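Local coordinates for protein leucine aminopeptidase (PDB 5GNE) that probably works as a zinc-dependent aminopeptidase, removing residues from the N-terminal end of peptides with a pair of metal ions, at residues F252-D266 against S316-Y330. Sequence-based numbering, arbitrary orientation.
Sequences FLQKKIPVKAVMQLD and SDHVNWTNEGFKTTY. With ZN (zinc ion), chain D; SO4 (sulfate ion), chain E.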
loop_
_atom_site.group_PDB
_atom_site.type_symbol
_atom_site.label_atom_id
_atom_site.label_comp_id
_atom_site.label_asym_id
_atom_site.label_seq_id
_atom_site.Cartn_x
_atom_site.Cartn_y
_atom_site.Cartn_z
ATOM N N PHE A 252 10.500 0.884 10.399
ATOM C CA PHE A 252 9.652 1.084 11.570
ATOM C C PHE A 252 10.079 0.158 12.730
ATOM O O PHE A 252 9.985 0.510 13.908
ATOM C CB PHE A 252 8.190 0.794 11.225
ATOM C CG PHE A 252 7.429 1.995 10.729
ATOM C CD1 PHE A 252 7.686 2.518 9.469
ATOM C CD2 PHE A 252 6.469 2.607 11.527
ATOM C CE1 PHE A 252 6.989 3.629 9.008
ATOM C CE2 PHE A 252 5.776 3.727 11.072
ATOM C CZ PHE A 252 6.040 4.237 9.808
ATOM N N LEU A 253 10.517 -1.048 12.386
ATOM C CA LEU A 253 10.914 -2.014 13.396
ATOM C C LEU A 253 12.218 -1.586 14.056
ATOM O O LEU A 253 12.344 -1.620 15.281
ATOM C CB LEU A 253 11.057 -3.408 12.780
ATOM C CG LEU A 253 9.746 -4.166 12.531
ATOM C CD1 LEU A 253 9.996 -5.493 11.821
ATOM C CD2 LEU A 253 9.023 -4.396 13.848
ATOM N N GLN A 254 13.180 -1.180 13.236
ATOM C CA GLN A 254 14.447 -0.677 13.738
ATOM C C GLN A 254 14.289 0.566 14.608
ATOM O O GLN A 254 14.913 0.677 15.660
ATOM C CB GLN A 254 15.381 -0.388 12.568
ATOM C CG GLN A 254 15.936 -1.663 11.974
ATOM C CD GLN A 254 16.405 -1.509 10.544
ATOM O OE1 GLN A 254 16.697 -0.404 10.084
ATOM N NE2 GLN A 254 16.480 -2.627 9.828
ATOM N N LYS A 255 13.417 1.478 14.194
ATOM C CA LYS A 255 13.224 2.706 14.947
ATOM C C LYS A 255 12.281 2.488 16.107
ATOM O O LYS A 255 12.021 3.412 16.881
ATOM C CB LYS A 255 12.663 3.795 14.049
ATOM C CG LYS A 255 13.701 4.465 13.209
ATOM C CD LYS A 255 13.035 5.409 12.243
ATOM C CE LYS A 255 14.037 5.860 11.202
ATOM N NZ LYS A 255 13.481 7.014 10.488
ATOM N N LYS A 256 11.816 1.252 16.258
ATOM C CA LYS A 256 10.929 0.928 17.359
ATOM C C LYS A 256 9.684 1.815 17.423
ATOM O O LYS A 256 9.174 2.080 18.501
ATOM C CB LYS A 256 11.704 1.024 18.673
ATOM C CG LYS A 256 11.623 -0.193 19.582
ATOM C CD LYS A 256 12.686 -1.235 19.266
ATOM C CE LYS A 256 12.494 -2.473 20.141
ATOM N NZ LYS A 256 13.467 -3.559 19.842
ATOM N N ILE A 257 9.225 2.322 16.281
ATOM C CA ILE A 257 7.971 3.066 16.247
ATOM C C ILE A 257 6.758 2.172 16.509
ATOM O O ILE A 257 6.508 1.222 15.759
ATOM C CB ILE A 257 7.786 3.776 14.908
ATOM C CG1 ILE A 257 8.920 4.782 14.683
ATOM C CG2 ILE A 257 6.458 4.508 14.876
ATOM C CD1 ILE A 257 9.069 5.212 13.235
ATOM N N PRO A 258 6.009 2.452 17.589
ATOM C CA PRO A 258 4.834 1.587 17.822
ATOM C C PRO A 258 3.661 1.972 16.926
ATOM O O PRO A 258 3.353 3.150 16.803
ATOM C CB PRO A 258 4.497 1.820 19.300
ATOM C CG PRO A 258 5.094 3.189 19.613
ATOM C CD PRO A 258 6.285 3.373 18.708
ATOM N N VAL A 259 2.975 0.969 16.390
ATOM C CA VAL A 259 1.924 1.165 15.406
ATOM C C VAL A 259 0.682 0.318 15.687
ATOM O O VAL A 259 0.724 -0.917 15.668
ATOM C CB VAL A 259 2.418 0.825 13.995
ATOM C CG1 VAL A 259 1.235 0.738 13.034
ATOM C CG2 VAL A 259 3.440 1.840 13.533
ATOM N N LYS A 260 -0.433 1.008 15.887
ATOM C CA LYS A 260 -1.694 0.395 16.288
ATOM C C LYS A 260 -2.531 -0.085 15.110
ATOM O O LYS A 260 -3.378 -0.947 15.266
ATOM C CB LYS A 260 -2.485 1.457 17.082
ATOM C CG LYS A 260 -3.838 1.038 17.667
ATOM C CD LYS A 260 -4.586 2.273 18.183
ATOM C CE LYS A 260 -5.628 1.901 19.218
ATOM N NZ LYS A 260 -5.055 1.727 20.566
ATOM N N ALA A 261 -2.309 0.490 13.930
ATOM C CA ALA A 261 -3.201 0.260 12.793
ATOM C C ALA A 261 -2.630 0.747 11.488
ATOM O O ALA A 261 -2.051 1.831 11.416
ATOM C CB ALA A 261 -4.544 0.941 13.012
ATOM N N VAL A 262 -2.857 -0.049 10.454
ATOM C CA VAL A 262 -2.355 0.219 9.123
ATOM C C VAL A 262 -3.476 0.045 8.082
ATOM O O VAL A 262 -4.177 -0.983 8.046
ATOM C CB VAL A 262 -1.155 -0.714 8.785
ATOM C CG1 VAL A 262 -0.614 -0.404 7.374
ATOM C CG2 VAL A 262 -0.043 -0.563 9.823
ATOM N N MET A 263 -3.641 1.074 7.254
ATOM C CA MET A 263 -4.533 1.056 6.091
ATOM C C MET A 263 -3.744 1.055 4.802
ATOM O O MET A 263 -2.837 1.856 4.627
ATOM C CB MET A 263 -5.439 2.263 6.074
ATOM C CG MET A 263 -6.416 2.329 4.841
ATOM S SD MET A 263 -7.577 3.643 4.972
ATOM C CE MET A 263 -8.773 2.830 5.906
ATOM N N GLN A 264 -4.095 0.133 3.908
ATOM C CA GLN A 264 -3.483 0.070 2.588
ATOM C C GLN A 264 -4.467 0.482 1.539
ATOM O O GLN A 264 -5.594 -0.049 1.463
ATOM C CB GLN A 264 -2.961 -1.328 2.288
ATOM C CG GLN A 264 -2.463 -1.526 0.882
ATOM C CD GLN A 264 -1.160 -0.832 0.554
ATOM O OE1 GLN A 264 -0.587 -0.115 1.375
ATOM N NE2 GLN A 264 -0.677 -1.052 -0.684
ATOM N N LEU A 265 -4.033 1.422 0.717
ATOM C CA LEU A 265 -4.824 1.918 -0.384
ATOM C C LEU A 265 -4.171 1.500 -1.681
ATOM O O LEU A 265 -3.244 2.151 -2.152
ATOM C CB LEU A 265 -4.935 3.435 -0.297
ATOM C CG LEU A 265 -5.705 3.919 0.943
ATOM C CD1 LEU A 265 -5.468 5.395 1.191
ATOM C CD2 LEU A 265 -7.218 3.646 0.774
ATOM N N ASP A 266 -4.659 0.420 -2.266
ATOM C CA ASP A 266 -4.164 -0.030 -3.543
ATOM C C ASP A 266 -5.374 -0.230 -4.478
ATOM O O ASP A 266 -6.159 -1.163 -4.303
ATOM C CB ASP A 266 -3.343 -1.298 -3.318
ATOM C CG ASP A 266 -2.465 -1.650 -4.476
ATOM O OD1 ASP A 266 -2.534 -0.971 -5.522
ATOM O OD2 ASP A 266 -1.668 -2.598 -4.316
ATOM N N SER A 316 -0.316 -7.254 -1.714
ATOM C CA SER A 316 0.005 -5.844 -1.704
ATOM C C SER A 316 0.741 -5.498 -0.427
ATOM O O SER A 316 0.969 -6.378 0.409
ATOM C CB SER A 316 -1.270 -5.011 -1.848
ATOM O OG SER A 316 -0.951 -3.661 -2.130
ATOM N N ASP A 317 1.077 -4.222 -0.246
ATOM C CA ASP A 317 2.032 -3.849 0.799
ATOM C C ASP A 317 1.585 -4.215 2.213
ATOM O O ASP A 317 2.425 -4.405 3.089
ATOM C CB ASP A 317 2.339 -2.355 0.706
ATOM C CG ASP A 317 2.948 -1.990 -0.640
ATOM O OD1 ASP A 317 4.045 -2.504 -0.921
ATOM O OD2 ASP A 317 2.337 -1.200 -1.417
ATOM N N HIS A 318 0.271 -4.303 2.432
ATOM C CA HIS A 318 -0.264 -4.687 3.731
ATOM C C HIS A 318 0.372 -5.983 4.238
ATOM O O HIS A 318 0.619 -6.126 5.436
ATOM C CB HIS A 318 -1.791 -4.819 3.671
ATOM C CG HIS A 318 -2.272 -5.917 2.784
ATOM N ND1 HIS A 318 -2.086 -5.904 1.416
ATOM C CD2 HIS A 318 -2.921 -7.072 3.064
ATOM C CE1 HIS A 318 -2.601 -7.002 0.890
ATOM N NE2 HIS A 318 -3.114 -7.727 1.869
ATOM N N VAL A 319 0.698 -6.870 3.307
ATOM C CA VAL A 319 1.345 -8.155 3.596
ATOM C C VAL A 319 2.637 -7.998 4.394
ATOM O O VAL A 319 2.904 -8.780 5.307
ATOM C CB VAL A 319 1.590 -8.931 2.276
ATOM C CG1 VAL A 319 2.596 -10.051 2.441
ATOM C CG2 VAL A 319 0.256 -9.485 1.766
ATOM N N ASN A 320 3.457 -7.016 4.057
ATOM C CA ASN A 320 4.671 -6.789 4.839
ATOM C C ASN A 320 4.376 -6.361 6.285
ATOM O O ASN A 320 5.069 -6.770 7.229
ATOM C CB ASN A 320 5.564 -5.794 4.136
ATOM C CG ASN A 320 6.285 -6.417 2.951
ATOM O OD1 ASN A 320 6.819 -7.518 3.057
ATOM N ND2 ASN A 320 6.267 -5.737 1.803
ATOM N N TRP A 321 3.330 -5.568 6.475
ATOM C CA TRP A 321 2.943 -5.236 7.835
ATOM C C TRP A 321 2.433 -6.469 8.617
ATOM O O TRP A 321 2.873 -6.707 9.746
ATOM C CB TRP A 321 1.880 -4.115 7.834
ATOM C CG TRP A 321 2.412 -2.790 7.372
ATOM C CD1 TRP A 321 2.325 -2.281 6.114
ATOM C CD2 TRP A 321 3.163 -1.813 8.151
ATOM N NE1 TRP A 321 2.955 -1.038 6.052
ATOM C CE2 TRP A 321 3.466 -0.728 7.283
ATOM C CE3 TRP A 321 3.580 -1.746 9.487
ATOM C CZ2 TRP A 321 4.176 0.404 7.705
ATOM C CZ3 TRP A 321 4.300 -0.600 9.916
ATOM C CH2 TRP A 321 4.588 0.449 9.024
ATOM N N THR A 322 1.489 -7.232 8.061
ATOM C CA THR A 322 0.952 -8.327 8.835
ATOM C C THR A 322 2.039 -9.386 9.079
ATOM O O THR A 322 2.053 -10.005 10.127
ATOM C CB THR A 322 -0.309 -8.959 8.219
ATOM O OG1 THR A 322 0.019 -10.089 7.410
ATOM C CG2 THR A 322 -1.043 -7.958 7.413
ATOM N N ASN A 323 2.955 -9.582 8.135
ATOM C CA ASN A 323 4.062 -10.514 8.378
ATOM C C ASN A 323 4.900 -10.144 9.584
ATOM O O ASN A 323 5.530 -11.016 10.168
ATOM C CB ASN A 323 5.000 -10.595 7.170
ATOM C CG ASN A 323 4.467 -11.493 6.099
ATOM O OD1 ASN A 323 3.566 -12.245 6.354
ATOM N ND2 ASN A 323 5.021 -11.421 4.901
ATOM N N GLU A 324 4.877 -8.876 9.984
ATOM C CA GLU A 324 5.701 -8.434 11.104
ATOM C C GLU A 324 4.885 -8.132 12.342
ATOM O O GLU A 324 5.351 -7.432 13.249
ATOM C CB GLU A 324 6.519 -7.193 10.717
ATOM C CG GLU A 324 7.573 -7.456 9.670
ATOM C CD GLU A 324 8.764 -8.276 10.189
ATOM O OE1 GLU A 324 8.714 -8.802 11.317
ATOM O OE2 GLU A 324 9.772 -8.376 9.459
ATOM N N GLY A 325 3.668 -8.670 12.388
ATOM C CA GLY A 325 2.815 -8.536 13.558
ATOM C C GLY A 325 2.016 -7.250 13.671
ATOM O O GLY A 325 1.444 -6.980 14.713
ATOM N N PHE A 326 1.958 -6.447 12.616
ATOM C CA PHE A 326 1.139 -5.246 12.670
ATOM C C PHE A 326 -0.268 -5.462 12.165
ATOM O O PHE A 326 -0.476 -6.248 11.252
ATOM C CB PHE A 326 1.778 -4.134 11.874
ATOM C CG PHE A 326 3.137 -3.745 12.367
ATOM C CD1 PHE A 326 3.280 -2.850 13.399
ATOM C CD2 PHE A 326 4.263 -4.234 11.754
ATOM C CE1 PHE A 326 4.525 -2.458 13.816
ATOM C CE2 PHE A 326 5.517 -3.846 12.165
ATOM C CZ PHE A 326 5.650 -2.956 13.207
ATOM N N LYS A 327 -1.234 -4.777 12.775
ATOM C CA LYS A 327 -2.638 -4.875 12.370
ATOM C C LYS A 327 -2.936 -4.051 11.133
ATOM O O LYS A 327 -2.573 -2.896 11.016
ATOM C CB LYS A 327 -3.556 -4.466 13.510
ATOM C CG LYS A 327 -3.538 -5.471 14.662
ATOM C CD LYS A 327 -4.381 -4.985 15.820
ATOM C CE LYS A 327 -4.494 -6.013 16.914
ATOM N NZ LYS A 327 -5.592 -5.626 17.832
ATOM N N THR A 328 -3.680 -4.651 10.236
ATOM C CA THR A 328 -3.765 -4.218 8.870
ATOM C C THR A 328 -5.186 -4.267 8.354
ATOM O O THR A 328 -5.918 -5.189 8.655
ATOM C CB THR A 328 -2.831 -5.117 8.040
ATOM O OG1 THR A 328 -1.548 -4.484 7.911
ATOM C CG2 THR A 328 -3.370 -5.432 6.700
ATOM N N THR A 329 -5.586 -3.255 7.598
ATOM C CA THR A 329 -6.849 -3.319 6.864
ATOM C C THR A 329 -6.667 -2.785 5.438
ATOM O O THR A 329 -5.844 -1.895 5.200
ATOM C CB THR A 329 -7.965 -2.534 7.579
ATOM O OG1 THR A 329 -9.183 -2.687 6.845
ATOM C CG2 THR A 329 -7.644 -1.058 7.647
ATOM N N TYR A 330 -7.422 -3.330 4.493
ATOM C CA TYR A 330 -7.236 -3.013 3.073
ATOM C C TYR A 330 -8.570 -2.861 2.323
ATOM O O TYR A 330 -9.134 -3.841 1.846
ATOM C CB TYR A 330 -6.336 -4.093 2.428
ATOM C CG TYR A 330 -6.035 -3.981 0.932
ATOM C CD1 TYR A 330 -6.297 -2.822 0.195
ATOM C CD2 TYR A 330 -5.476 -5.053 0.261
ATOM C CE1 TYR A 330 -6.028 -2.764 -1.172
ATOM C CE2 TYR A 330 -5.198 -5.002 -1.093
ATOM C CZ TYR A 330 -5.480 -3.865 -1.800
ATOM O OH TYR A 330 -5.176 -3.841 -3.140
HETATM ZN ZN ZN D . -1.262 -1.951 -6.692
HETATM S S SO4 E . -1.919 3.744 23.129
HETATM O O1 SO4 E . -2.352 4.969 23.804
HETATM O O2 SO4 E . -3.069 3.026 22.570
HETATM O O3 SO4 E . -0.979 4.080 22.066
HETATM O O4 SO4 E . -1.233 2.895 24.099
#
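Gln264 reaches across from its strand to Ser316, Asp317 and Tyr330. Gln264 CB lies 3.9 Å from His318 CB. With chi1 at 173°, Gln264 CG swings anti to the backbone N and sits over one face of the Tyr330 ring, 4.3 Å from its centroid, a CH-pi contact. A bend at chi2 turns the amide toward Asp317 and Ser316, where CD and OE1 pass Asp317 CB. Gln264 NE2 then donates twice, to Ser316 OG (3.0 Å) and to Asp317 OD2 on its anti side; these two bent bonds restrain the amide, although both acceptors lie out of its plane. Ser245 OG holds Asp317 OD1. Ser316 OG in turn donates to the anti lone pair of Asp266 OD2, so Gln264 stands behind a zinc ligand. Both Asp266 oxygens bind the zinc, OD1 (2.0 Å) more closely than OD2 (2.5 Å), alongside His191 and Asp204. Further back, Val262 CG1 rests over the five-membered ring of Trp321, 11° off its normal, while the indole edge meets the face of Phe252 with planes at 76°. Thr329 N to Val262 O (2.7 Å) and Gln264 N to Thr329 O join neighbouring parallel strands of the central mixed sheet, with Asp266 near the C-terminal end of 259-264, as in M28 zinc exopeptidases.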